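Local coordinates for protein urea carboxylase (Thermus thermophilus, PDB 3OPF) that is of uncertain function but carries carboxyltransferase-type domains and may bind ATP and act as a hydrolase, at residues A[273-278]-A[329-334]; A[233-238]-A[250-255]; A[299-304]-A[322-327]; A[223-228]-A[281-286]. All blocks are in the same frame, centred on the assembly; numbering follows the deposited sequence.

Interaction 1 (A[273-278]-A[329-334]); sequences LLEFAY and GVRGYL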
loop_
_atom_site.group_PDB
_atom_site.type_symbol
_atom_site.label_atom_id
_atom_site.label_comp_id
_atom_site.label_asym_id
_atom_site.label_seq_id
_atom_site.Cartn_x
_atom_site.Cartn_y
_atom_site.Cartn_z
ATOM N N LEU A 273 -14.619 1.371 -10.123
ATOM C CA LEU A 273 -15.894 1.020 -9.512
ATOM C C LEU A 273 -15.819 1.286 -8.007
ATOM O O LEU A 273 -14.739 1.595 -7.469
ATOM C CB LEU A 273 -16.267 -0.445 -9.812
ATOM C CG LEU A 273 -15.356 -1.586 -9.333
ATOM C CD1 LEU A 273 -15.055 -1.473 -7.861
ATOM C CD2 LEU A 273 -16.020 -2.940 -9.634
ATOM N N LEU A 274 -16.965 1.176 -7.344
ATOM C CA LEU A 274 -17.072 1.449 -5.914
ATOM C C LEU A 274 -16.851 0.186 -5.085
ATOM O O LEU A 274 -17.491 -0.835 -5.328
ATOM C CB LEU A 274 -18.447 2.039 -5.606
ATOM C CG LEU A 274 -18.613 2.724 -4.251
ATOM C CD1 LEU A 274 -17.563 3.801 -4.075
ATOM C CD2 LEU A 274 -20.022 3.297 -4.109
ATOM N N GLU A 275 -15.947 0.268 -4.113
ATOM C CA GLU A 275 -15.805 -0.765 -3.083
ATOM C C GLU A 275 -16.355 -0.199 -1.774
ATOM O O GLU A 275 -16.074 0.952 -1.427
ATOM C CB GLU A 275 -14.342 -1.165 -2.895
ATOM C CG GLU A 275 -14.119 -2.167 -1.769
ATOM C CD GLU A 275 -12.657 -2.380 -1.452
ATOM O OE1 GLU A 275 -12.178 -1.765 -0.478
ATOM O OE2 GLU A 275 -11.984 -3.156 -2.168
ATOM N N PHE A 276 -17.136 -1.005 -1.057
ATOM C CA PHE A 276 -17.637 -0.643 0.277
ATOM C C PHE A 276 -17.606 -1.836 1.213
ATOM O O PHE A 276 -17.619 -2.984 0.763
ATOM C CB PHE A 276 -19.056 -0.067 0.204
ATOM C CG PHE A 276 -20.003 -0.882 -0.621
ATOM C CD1 PHE A 276 -20.801 -1.858 -0.036
ATOM C CD2 PHE A 276 -20.096 -0.677 -1.996
ATOM C CE1 PHE A 276 -21.680 -2.609 -0.801
ATOM C CE2 PHE A 276 -20.967 -1.427 -2.767
ATOM C CZ PHE A 276 -21.757 -2.395 -2.172
ATOM N N ALA A 277 -17.575 -1.569 2.516
ATOM C CA ALA A 277 -17.497 -2.649 3.502
ATOM C C ALA A 277 -18.203 -2.313 4.816
ATOM O O ALA A 277 -18.207 -1.157 5.258
ATOM C CB ALA A 277 -16.046 -3.031 3.753
ATOM N N TYR A 278 -18.819 -3.342 5.403
ATOM C CA TYR A 278 -19.554 -3.280 6.684
ATOM C C TYR A 278 -20.884 -2.525 6.588
ATOM O O TYR A 278 -21.954 -3.110 6.785
ATOM C CB TYR A 278 -18.675 -2.727 7.814
ATOM C CG TYR A 278 -17.464 -3.578 8.087
ATOM C CD1 TYR A 278 -16.243 -3.285 7.493
ATOM C CD2 TYR A 278 -17.543 -4.698 8.917
ATOM C CE1 TYR A 278 -15.125 -4.066 7.726
ATOM C CE2 TYR A 278 -16.424 -5.490 9.159
ATOM C CZ TYR A 278 -15.218 -5.167 8.561
ATOM O OH TYR A 278 -14.102 -5.941 8.782
ATOM N N GLY A 329 -19.303 -12.493 4.874
ATOM C CA GLY A 329 -18.551 -11.469 4.154
ATOM C C GLY A 329 -18.873 -10.075 4.647
ATOM O O GLY A 329 -19.811 -9.880 5.432
ATOM N N VAL A 330 -18.062 -9.115 4.210
ATOM C CA VAL A 330 -18.215 -7.709 4.576
ATOM C C VAL A 330 -18.005 -6.716 3.431
ATOM O O VAL A 330 -18.318 -5.547 3.595
ATOM C CB VAL A 330 -17.215 -7.296 5.696
ATOM C CG1 VAL A 330 -17.465 -8.082 6.961
ATOM C CG2 VAL A 330 -15.760 -7.444 5.215
ATOM N N ARG A 331 -17.482 -7.159 2.288
ATOM C CA ARG A 331 -17.008 -6.238 1.261
ATOM C C ARG A 331 -17.711 -6.463 -0.077
ATOM O O ARG A 331 -17.640 -7.555 -0.666
ATOM C CB ARG A 331 -15.490 -6.385 1.106
ATOM C CG ARG A 331 -14.797 -5.219 0.416
ATOM C CD ARG A 331 -13.266 -5.351 0.514
ATOM N NE ARG A 331 -12.867 -5.528 1.904
ATOM C CZ ARG A 331 -12.637 -4.542 2.765
ATOM N NH1 ARG A 331 -12.698 -3.270 2.385
ATOM N NH2 ARG A 331 -12.326 -4.837 4.021
ATOM N N GLY A 332 -18.370 -5.412 -0.550
ATOM C CA GLY A 332 -19.116 -5.436 -1.804
ATOM C C GLY A 332 -18.581 -4.449 -2.826
ATOM O O GLY A 332 -17.803 -3.552 -2.491
ATOM N N TYR A 333 -19.023 -4.629 -4.072
ATOM C CA TYR A 333 -18.577 -3.844 -5.224
ATOM C C TYR A 333 -19.774 -3.424 -6.087
ATOM O O TYR A 333 -20.636 -4.245 -6.403
ATOM C CB TYR A 333 -17.578 -4.658 -6.039
ATOM C CG TYR A 333 -16.314 -4.937 -5.258
ATOM C CD1 TYR A 333 -16.177 -6.093 -4.506
ATOM C CD2 TYR A 333 -15.266 -4.021 -5.246
ATOM C CE1 TYR A 333 -15.023 -6.338 -3.764
ATOM C CE2 TYR A 333 -14.107 -4.264 -4.525
ATOM C CZ TYR A 333 -13.988 -5.416 -3.780
ATOM O OH TYR A 333 -12.828 -5.628 -3.063
ATOM N N LEU A 334 -19.844 -2.139 -6.408
ATOM C CA LEU A 334 -20.844 -1.608 -7.326
ATOM C C LEU A 334 -20.138 -1.096 -8.582
ATOM O O LEU A 334 -19.349 -0.144 -8.517
ATOM C CB LEU A 334 -21.638 -0.487 -6.665
ATOM C CG LEU A 334 -22.791 0.099 -7.486
ATOM C CD1 LEU A 334 -23.905 -0.925 -7.642
ATOM C CD2 LEU A 334 -23.310 1.360 -6.833
#
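Leu274 and Phe276 exchange pairs of backbone hydrogen bonds with Leu334 and Gly332, so strands 273-277 and 331-334 run antiparallel at 155°, their axes 4.7 Å apart; one more bond, Tyr278 N to Val330 O, continues the pairing past the strand ends. On the face of Glu275, Ala277, Arg331 and Tyr333 the contact is polar. The Glu275 carboxylate is shared: Tyr333 OH donates to OE2 of Glu275 at 2.8 Å, on the anti side but 34° out of the carboxylate plane, and itself accepts from Asp254 N; Arg331 NH1 forms a longer salt bridge with OE1 of Glu275 at 3.3 Å, coming from above that plane. Glu275 gets there because CG lies anti to the backbone N (chi1 176°) and the chain stays extended beside the Tyr333 ring. Ala277 CB sits over one face of the Arg331 guanidinium. Arg420 also bridges to Glu275 OE1, sharing it with Arg331; Leu253 N donates to OE2, and Gly481 O takes Arg331 NE. On the other face, the Phe276 ring folds over Gly332, whose CA makes a CH-pi contact 4.2 Å from the centroid of the Phe276 ring. At the far end, Val330 CB stands over the centre of the Tyr278 ring. Strands 233-235 and 289-295 flank the pair in its sheet; helix 255-264 packs on Leu273 and Tyr333, while strand 282-285 meets Leu274 and Leu334 from the other side.

Interaction 2 (A[233-238]-A[250-255]); sequences LVVDGG and SGPLDA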
loop_
_atom_site.group_PDB
_atom_site.type_symbol
_atom_site.label_atom_id
_atom_site.label_comp_id
_atom_site.label_asym_id
_atom_site.label_seq_id
_atom_site.Cartn_x
_atom_site.Cartn_y
_atom_site.Cartn_z
ATOM N N LEU A 233 -14.719 3.422 -1.224
ATOM C CA LEU A 233 -13.570 3.809 -2.040
ATOM C C LEU A 233 -13.796 3.523 -3.531
ATOM O O LEU A 233 -14.224 2.434 -3.916
ATOM C CB LEU A 233 -12.328 3.037 -1.578
ATOM C CG LEU A 233 -11.921 3.159 -0.113
ATOM C CD1 LEU A 233 -10.776 2.183 0.187
ATOM C CD2 LEU A 233 -11.540 4.601 0.222
ATOM N N VAL A 234 -13.493 4.500 -4.373
ATOM C CA VAL A 234 -13.462 4.278 -5.812
ATOM C C VAL A 234 -12.120 3.631 -6.129
ATOM O O VAL A 234 -11.079 4.219 -5.855
ATOM C CB VAL A 234 -13.635 5.589 -6.596
ATOM C CG1 VAL A 234 -13.468 5.342 -8.099
ATOM C CG2 VAL A 234 -15.003 6.204 -6.297
ATOM N N VAL A 235 -12.144 2.399 -6.644
ATOM C CA VAL A 235 -10.906 1.701 -6.984
ATOM C C VAL A 235 -10.903 1.208 -8.431
ATOM O O VAL A 235 -11.954 0.923 -9.012
ATOM C CB VAL A 235 -10.641 0.496 -6.051
ATOM C CG1 VAL A 235 -10.550 0.955 -4.607
ATOM C CG2 VAL A 235 -11.719 -0.565 -6.213
ATOM N N ASP A 236 -9.704 1.123 -9.002
ATOM C CA ASP A 236 -9.496 0.440 -10.270
ATOM C C ASP A 236 -8.642 -0.805 -9.990
ATOM O O ASP A 236 -8.587 -1.259 -8.847
ATOM C CB ASP A 236 -8.901 1.385 -11.325
ATOM C CG ASP A 236 -7.515 1.927 -10.958
ATOM O OD1 ASP A 236 -6.809 1.361 -10.087
ATOM O OD2 ASP A 236 -7.126 2.931 -11.597
ATOM N N GLY A 237 -7.986 -1.356 -11.003
ATOM C CA GLY A 237 -7.188 -2.572 -10.824
ATOM C C GLY A 237 -6.042 -2.427 -9.831
ATOM O O GLY A 237 -5.587 -3.419 -9.257
ATOM N N GLY A 238 -5.567 -1.191 -9.647
ATOM C CA GLY A 238 -4.531 -0.873 -8.663
ATOM C C GLY A 238 -3.478 0.069 -9.220
ATOM O O GLY A 238 -3.510 0.406 -10.399
ATOM N N SER A 250 -2.797 -0.969 -3.647
ATOM C CA SER A 250 -4.197 -0.608 -3.530
ATOM C C SER A 250 -5.062 -1.505 -4.435
ATOM O O SER A 250 -4.764 -2.702 -4.609
ATOM C CB SER A 250 -4.380 0.886 -3.833
ATOM O OG SER A 250 -5.698 1.300 -3.525
ATOM N N GLY A 251 -6.114 -0.932 -5.015
ATOM C CA GLY A 251 -7.070 -1.697 -5.806
ATOM C C GLY A 251 -8.066 -2.418 -4.916
ATOM O O GLY A 251 -8.125 -2.171 -3.713
ATOM N N PRO A 252 -8.843 -3.337 -5.496
ATOM C CA PRO A 252 -9.885 -4.008 -4.728
ATOM C C PRO A 252 -9.303 -5.052 -3.778
ATOM O O PRO A 252 -8.402 -5.779 -4.165
ATOM C CB PRO A 252 -10.715 -4.686 -5.816
ATOM C CG PRO A 252 -9.754 -4.970 -6.894
ATOM C CD PRO A 252 -8.814 -3.800 -6.896
ATOM N N LEU A 253 -9.819 -5.121 -2.551
ATOM C CA LEU A 253 -9.357 -6.125 -1.596
ATOM C C LEU A 253 -9.857 -7.534 -1.942
ATOM O O LEU A 253 -9.200 -8.532 -1.607
ATOM C CB LEU A 253 -9.760 -5.744 -0.171
ATOM C CG LEU A 253 -8.727 -6.036 0.906
ATOM C CD1 LEU A 253 -7.484 -5.163 0.682
ATOM C CD2 LEU A 253 -9.342 -5.783 2.283
ATOM N N ASP A 254 -11.022 -7.621 -2.587
ATOM C CA ASP A 254 -11.519 -8.889 -3.156
ATOM C C ASP A 254 -11.587 -8.737 -4.691
ATOM O O ASP A 254 -12.644 -8.437 -5.265
ATOM C CB ASP A 254 -12.880 -9.239 -2.532
ATOM C CG ASP A 254 -13.555 -10.454 -3.168
ATOM O OD1 ASP A 254 -12.983 -11.101 -4.067
ATOM O OD2 ASP A 254 -14.698 -10.751 -2.761
ATOM N N ALA A 255 -10.438 -8.925 -5.339
ATOM C CA ALA A 255 -10.289 -8.656 -6.777
ATOM C C ALA A 255 -11.268 -9.424 -7.664
ATOM O O ALA A 255 -11.898 -8.817 -8.538
ATOM C CB ALA A 255 -8.838 -8.901 -7.234
HETATM O O HOH W 1 -4.230 -4.785 -7.168
#
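Gly238 and Gly251 bring the two backbones to a CA-CA distance of 3.9 Å, where the chain leaving strand 233-235 passes the irregular segment 250-255. Both have positive phi, which suits glycine, and the backbones meet CA to CA with no side chain between them. Asp236 O faces this segment, 3.4 Å from Gly251 CA in a CA-H...O contact and 3.2 Å from Pro252 CD. Val235 adds the apolar part: its CB lies against the Gly251 carbonyl carbon, and CG2 reaches along Pro252, 4.3 Å from Pro252 CB. A chi1 of -59° places Val235 CG1 beside the backbone N, and so CG2 between that N and the carbonyl carbon, directed at the proline. The turn after the strand is an Asx turn, Asp236 OD1 accepting from Gly238 N at 2.9 Å from above the carboxylate plane. Ser350 and Ser348 also bond to that oxygen, and Ala349 N to OD2, so the carboxylate is tied to the 348-350 loop. Ser250 OG bonds to Pro351 O nearby. A water lies 2.8 Å from Gly237 O and, more weakly bound, 3.3 Å from Ser250 O. Asp254, just before Ala255, is the N-cap of helix 255-264, its OD2 bonded to Ser257 OG and Gln482 NE2.

Interaction 3 (A[299-304]-A[322-327]); sequences VALLEG and RFRPRG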
loop_
_atom_site.group_PDB
_atom_site.type_symbol
_atom_site.label_atom_id
_atom_site.label_comp_id
_atom_site.label_asym_id
_atom_site.label_seq_id
_atom_site.Cartn_x
_atom_site.Cartn_y
_atom_site.Cartn_z
ATOM N N VAL A 299 -27.114 -7.503 0.629
ATOM C CA VAL A 299 -28.055 -7.629 -0.480
ATOM C C VAL A 299 -28.381 -6.201 -0.921
ATOM O O VAL A 299 -28.537 -5.310 -0.086
ATOM C CB VAL A 299 -29.346 -8.410 -0.087
ATOM C CG1 VAL A 299 -30.098 -7.719 1.033
ATOM C CG2 VAL A 299 -30.253 -8.582 -1.292
ATOM N N ALA A 300 -28.448 -5.964 -2.224
ATOM C CA ALA A 300 -28.765 -4.621 -2.713
ATOM C C ALA A 300 -30.274 -4.406 -2.649
ATOM O O ALA A 300 -31.050 -5.338 -2.852
ATOM C CB ALA A 300 -28.234 -4.411 -4.129
ATOM N N LEU A 301 -30.679 -3.180 -2.337
ATOM C CA LEU A 301 -32.091 -2.830 -2.214
ATOM C C LEU A 301 -32.428 -1.696 -3.166
ATOM O O LEU A 301 -31.874 -0.602 -3.050
ATOM C CB LEU A 301 -32.412 -2.369 -0.791
ATOM C CG LEU A 301 -32.931 -3.395 0.202
ATOM C CD1 LEU A 301 -32.925 -2.786 1.591
ATOM C CD2 LEU A 301 -34.337 -3.851 -0.199
ATOM N N LEU A 302 -33.359 -1.956 -4.077
ATOM C CA LEU A 302 -33.779 -0.974 -5.072
ATOM C C LEU A 302 -35.286 -1.080 -5.306
ATOM O O LEU A 302 -35.789 -2.157 -5.631
ATOM C CB LEU A 302 -33.032 -1.214 -6.387
ATOM C CG LEU A 302 -33.363 -0.245 -7.523
ATOM C CD1 LEU A 302 -32.945 1.163 -7.142
ATOM C CD2 LEU A 302 -32.685 -0.680 -8.812
ATOM N N GLU A 303 -35.993 0.036 -5.144
ATOM C CA GLU A 303 -37.450 0.084 -5.332
ATOM C C GLU A 303 -38.156 -1.055 -4.591
ATOM O O GLU A 303 -39.030 -1.716 -5.141
ATOM C CB GLU A 303 -37.797 0.056 -6.826
ATOM C CG GLU A 303 -37.344 1.294 -7.585
ATOM C CD GLU A 303 -37.558 1.175 -9.084
ATOM O OE1 GLU A 303 -36.781 0.448 -9.744
ATOM O OE2 GLU A 303 -38.494 1.817 -9.604
ATOM N N GLY A 304 -37.746 -1.291 -3.346
ATOM C CA GLY A 304 -38.314 -2.350 -2.517
ATOM C C GLY A 304 -37.828 -3.763 -2.811
ATOM O O GLY A 304 -38.044 -4.670 -1.999
ATOM N N ARG A 322 -29.677 1.122 -2.020
ATOM C CA ARG A 322 -29.078 0.888 -0.705
ATOM C C ARG A 322 -28.553 -0.543 -0.633
ATOM O O ARG A 322 -28.795 -1.341 -1.534
ATOM C CB ARG A 322 -30.098 1.108 0.416
ATOM C CG ARG A 322 -30.678 2.504 0.484
ATOM C CD ARG A 322 -31.779 2.597 1.531
ATOM N NE ARG A 322 -32.275 3.972 1.681
ATOM C CZ ARG A 322 -33.198 4.548 0.911
ATOM N NH1 ARG A 322 -33.761 3.888 -0.098
ATOM N NH2 ARG A 322 -33.563 5.805 1.149
ATOM N N PHE A 323 -27.839 -0.850 0.451
ATOM C CA PHE A 323 -27.242 -2.164 0.669
ATOM C C PHE A 323 -27.549 -2.627 2.091
ATOM O O PHE A 323 -27.153 -1.977 3.057
ATOM C CB PHE A 323 -25.732 -2.098 0.420
ATOM C CG PHE A 323 -25.376 -1.677 -0.981
ATOM C CD1 PHE A 323 -25.273 -2.612 -1.997
ATOM C CD2 PHE A 323 -25.183 -0.335 -1.289
ATOM C CE1 PHE A 323 -24.972 -2.221 -3.295
ATOM C CE2 PHE A 323 -24.869 0.063 -2.584
ATOM C CZ PHE A 323 -24.766 -0.886 -3.585
ATOM N N ARG A 324 -28.296 -3.725 2.212
ATOM C CA ARG A 324 -28.673 -4.271 3.506
ATOM C C ARG A 324 -27.649 -5.316 3.937
ATOM O O ARG A 324 -27.437 -6.313 3.231
ATOM C CB ARG A 324 -30.057 -4.910 3.435
ATOM C CG ARG A 324 -30.525 -5.535 4.746
ATOM C CD ARG A 324 -31.909 -6.145 4.581
ATOM N NE ARG A 324 -32.915 -5.120 4.301
ATOM C CZ ARG A 324 -34.048 -5.318 3.628
ATOM N NH1 ARG A 324 -34.351 -6.515 3.131
ATOM N NH2 ARG A 324 -34.889 -4.305 3.444
ATOM N N PRO A 325 -27.011 -5.102 5.099
ATOM C CA PRO A 325 -26.023 -6.092 5.540
ATOM C C PRO A 325 -26.608 -7.502 5.661
ATOM O O PRO A 325 -27.722 -7.675 6.146
ATOM C CB PRO A 325 -25.566 -5.558 6.897
ATOM C CG PRO A 325 -25.801 -4.081 6.818
ATOM C CD PRO A 325 -27.021 -3.900 5.958
ATOM N N ARG A 326 -25.859 -8.491 5.186
ATOM C CA ARG A 326 -26.304 -9.884 5.177
ATOM C C ARG A 326 -25.072 -10.774 5.027
ATOM O O ARG A 326 -24.461 -10.818 3.960
ATOM C CB ARG A 326 -27.279 -10.118 4.017
ATOM C CG ARG A 326 -27.976 -11.490 3.996
ATOM C CD ARG A 326 -29.340 -11.459 4.680
ATOM N NE ARG A 326 -30.290 -10.568 4.005
ATOM C CZ ARG A 326 -31.500 -10.249 4.472
ATOM N NH1 ARG A 326 -31.936 -10.740 5.628
ATOM N NH2 ARG A 326 -32.280 -9.424 3.781
ATOM N N GLY A 327 -24.700 -11.464 6.101
ATOM C CA GLY A 327 -23.505 -12.310 6.102
ATOM C C GLY A 327 -23.658 -13.518 5.188
ATOM O O GLY A 327 -24.761 -13.800 4.716
HETATM O O HOH W 2 -33.524 1.363 -1.739
#
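Val299 and Leu301 carry the backbone bonding, each in a two-bond antiparallel pair, the first with Arg324 and the second with Arg322. The axes of strands 299-302 and 322-325 approach to 4.5 Å at an angle of 140°, a marked twist. Arg324 N to Val299 O is 2.8 Å, as is Leu301 N to Arg322 O. Ala300 and Phe323 form the non-hydrogen-bonded pair between them.

Apolar contact divides between the two faces. On the buried one, Ala300 CB lies 4.0 Å from Phe323 CE1, the ring being met obliquely. On the other, Val299 CG1 runs alongside the aliphatic start of Arg324, 3.7 Å from its CB; CG1 lies between the backbone N and the carbonyl carbon (chi1 60°), which turns it to the neighbouring strand. The same methyl approaches the edge of the Arg326 guanidinium.

The charged groups rest on this apolar base. Arg324 is extended to CG and CD and then bends at chi3 (-65°), laying one guanidinium face over CG and CD1 of Leu301. Arg324 NH1 is held by a salt bridge to Glu306, to which Arg326 makes only a long, weak ion pair. A water links Leu301 O, at 2.9 Å, to Arg322 NH1, in the guanidinium plane.

Within its sheet the pair lies between strand 305-307, which bonds to Ala300, and strand 282-285, while Phe323 turns inward to meet Phe276 and Phe293 of the facing sheet.

Interaction 4 (A[223-228]-A[281-286]); sequences LLVEEP and PVLTAL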
loop_
_atom_site.group_PDB
_atom_site.type_symbol
_atom_site.label_atom_id
_atom_site.label_comp_id
_atom_site.label_asym_id
_atom_site.label_seq_id
_atom_site.Cartn_x
_atom_site.Cartn_y
_atom_site.Cartn_z
ATOM N N LEU A 223 -24.375 9.424 -10.427
ATOM C CA LEU A 223 -24.953 9.170 -9.117
ATOM C C LEU A 223 -24.563 10.191 -8.052
ATOM O O LEU A 223 -23.495 10.814 -8.108
ATOM C CB LEU A 223 -24.632 7.740 -8.665
ATOM C CG LEU A 223 -23.173 7.325 -8.522
ATOM C CD1 LEU A 223 -22.660 7.713 -7.149
ATOM C CD2 LEU A 223 -23.015 5.818 -8.743
ATOM N N LEU A 224 -25.467 10.355 -7.092
ATOM C CA LEU A 224 -25.291 11.256 -5.969
ATOM C C LEU A 224 -25.191 10.416 -4.708
ATOM O O LEU A 224 -26.024 9.532 -4.482
ATOM C CB LEU A 224 -26.488 12.211 -5.872
ATOM C CG LEU A 224 -26.601 13.115 -4.643
ATOM C CD1 LEU A 224 -25.376 13.989 -4.488
ATOM C CD2 LEU A 224 -27.864 13.969 -4.741
ATOM N N VAL A 225 -24.168 10.677 -3.897
ATOM C CA VAL A 225 -24.012 10.009 -2.605
ATOM C C VAL A 225 -24.901 10.707 -1.579
ATOM O O VAL A 225 -24.612 11.830 -1.164
ATOM C CB VAL A 225 -22.547 10.032 -2.116
ATOM C CG1 VAL A 225 -22.413 9.315 -0.765
ATOM C CG2 VAL A 225 -21.633 9.405 -3.151
ATOM N N GLU A 226 -25.991 10.052 -1.186
ATOM C CA GLU A 226 -26.888 10.616 -0.178
ATOM C C GLU A 226 -26.240 10.485 1.195
ATOM O O GLU A 226 -26.299 11.403 2.012
ATOM C CB GLU A 226 -28.253 9.913 -0.188
ATOM C CG GLU A 226 -29.011 9.967 -1.524
ATOM C CD GLU A 226 -29.634 11.326 -1.838
ATOM O OE1 GLU A 226 -29.407 12.300 -1.090
ATOM O OE2 GLU A 226 -30.349 11.419 -2.856
ATOM N N GLU A 227 -25.599 9.346 1.426
ATOM C CA GLU A 227 -25.020 9.037 2.717
ATOM C C GLU A 227 -23.918 7.999 2.522
ATOM O O GLU A 227 -24.147 6.972 1.898
ATOM C CB GLU A 227 -26.109 8.500 3.648
ATOM C CG GLU A 227 -25.628 7.895 4.963
ATOM C CD GLU A 227 -26.766 7.269 5.760
ATOM O OE1 GLU A 227 -27.849 7.889 5.861
ATOM O OE2 GLU A 227 -26.579 6.153 6.282
ATOM N N PRO A 228 -22.718 8.271 3.054
ATOM C CA PRO A 228 -21.615 7.335 2.901
ATOM C C PRO A 228 -21.736 6.105 3.798
ATOM O O PRO A 228 -22.399 6.146 4.828
ATOM C CB PRO A 228 -20.401 8.173 3.317
ATOM C CG PRO A 228 -20.939 9.152 4.272
ATOM C CD PRO A 228 -22.300 9.501 3.753
ATOM N N PRO A 281 -22.981 2.639 1.093
ATOM C CA PRO A 281 -23.545 3.981 0.945
ATOM C C PRO A 281 -25.004 3.936 0.519
ATOM O O PRO A 281 -25.522 2.868 0.177
ATOM C CB PRO A 281 -22.700 4.577 -0.176
ATOM C CG PRO A 281 -22.389 3.421 -1.032
ATOM C CD PRO A 281 -22.250 2.230 -0.113
ATOM N N VAL A 282 -25.645 5.099 0.569
ATOM C CA VAL A 282 -26.978 5.315 0.026
ATOM C C VAL A 282 -26.777 6.203 -1.201
ATOM O O VAL A 282 -26.252 7.317 -1.085
ATOM C CB VAL A 282 -27.882 6.036 1.048
ATOM C CG1 VAL A 282 -29.265 6.278 0.477
ATOM C CG2 VAL A 282 -27.972 5.237 2.355
ATOM N N LEU A 283 -27.172 5.701 -2.368
ATOM C CA LEU A 283 -26.887 6.359 -3.646
ATOM C C LEU A 283 -28.152 6.583 -4.466
ATOM O O LEU A 283 -29.015 5.717 -4.525
ATOM C CB LEU A 283 -25.921 5.510 -4.464
ATOM C CG LEU A 283 -24.624 5.115 -3.767
ATOM C CD1 LEU A 283 -23.879 4.064 -4.589
ATOM C CD2 LEU A 283 -23.762 6.349 -3.523
ATOM N N THR A 284 -28.241 7.739 -5.110
ATOM C CA THR A 284 -29.360 8.053 -5.985
ATOM C C THR A 284 -28.871 8.259 -7.418
ATOM O O THR A 284 -27.902 8.978 -7.645
ATOM C CB THR A 284 -30.078 9.307 -5.494
ATOM O OG1 THR A 284 -30.635 9.039 -4.199
ATOM C CG2 THR A 284 -31.192 9.714 -6.462
ATOM N N ALA A 285 -29.535 7.616 -8.375
ATOM C CA ALA A 285 -29.152 7.727 -9.784
ATOM C C ALA A 285 -29.607 9.075 -10.353
ATOM O O ALA A 285 -30.720 9.525 -10.088
ATOM C CB ALA A 285 -29.741 6.591 -10.588
ATOM N N LEU A 286 -28.723 9.706 -11.116
ATOM C CA LEU A 286 -28.985 11.009 -11.744
ATOM C C LEU A 286 -29.353 10.857 -13.219
ATOM O O LEU A 286 -29.751 11.824 -13.870
ATOM C CB LEU A 286 -27.746 11.888 -11.618
ATOM C CG LEU A 286 -27.300 12.214 -10.192
ATOM C CD1 LEU A 286 -25.942 12.913 -10.218
ATOM C CD2 LEU A 286 -28.363 13.073 -9.491
#
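Glu226 and Glu227 both present their backbone N to Val282 O, a classic beta bulge that shifts the register by one residue between strands 223-225 and 282-285, antiparallel at 152°. Val282 O is thus gripped twice, by Glu226 N at 2.7 Å and by Glu227 N at 3.3 Å; Val282 N answers with a bond to Glu227 O. Regular pairing resumes with Val225 and Leu283, and Leu224 and Thr284 exchange two bonds.

The two glutamates differ in conformation. Glu226 has CG anti to its carbonyl carbon and folds back at chi2 (-75°), so its chain passes across Val282 and Thr284. Its OE2 then meets Thr284 OG1 at 2.7 Å, the hydroxyl donating to the anti lone pair, away from the other carboxylate oxygen. Glu227 stays extended, its CB 4.0 Å from Val282 CG2, and its carboxylate goes to Lys279 in a salt bridge.

On the opposite face of the sheet Leu283 CD2 fits between Val225 and Leu223: it is 3.7 Å from Val225 CG2, the two chains running side by side, and 4.0 Å from Leu223 CD1. Leu283 chi1 of -54° and an extended chi2 send that methyl toward the neighbouring strand.

Leu286 lies along the neighbouring backbone, its CD1 3.7 Å from Leu223 C and its CD2 by Leu224 CB.

The Glu226, Glu227 and Thr284 side is therefore mixed, with Leu224 and Val282 beside the polar groups; there the Thr284 hydroxyl, itself bonded to Thr320, gives the folded Glu226 carboxylate a partner, while leucine and valine methyls pack on the buried side beside Trp315 and Leu361.

In the fold
Two antiparallel sheets pack face to face here: interaction 1 lies in one, interactions 3 and 4 in the other. Phe276 CZ meets Phe323 CE1 at 3.4 Å, joining interaction 1 to 3, and Leu334 CD2 meets Leu283 CD1 at 3.6 Å, joining it to 4. Strands 320-325 and 282-285 are neighbours, so interactions 3 and 4 touch too, through Phe323 CD2 and Pro281 O at 3.5 Å. Interaction 2 extends the first sheet through Glu275 N and Leu233 O, 2.8 Å apart, and Tyr333 OH probably bonds to Asp254 N at 2.7 Å. It stays about 11 Å from interaction 3 and 8 Å from interaction 4, nearest atoms.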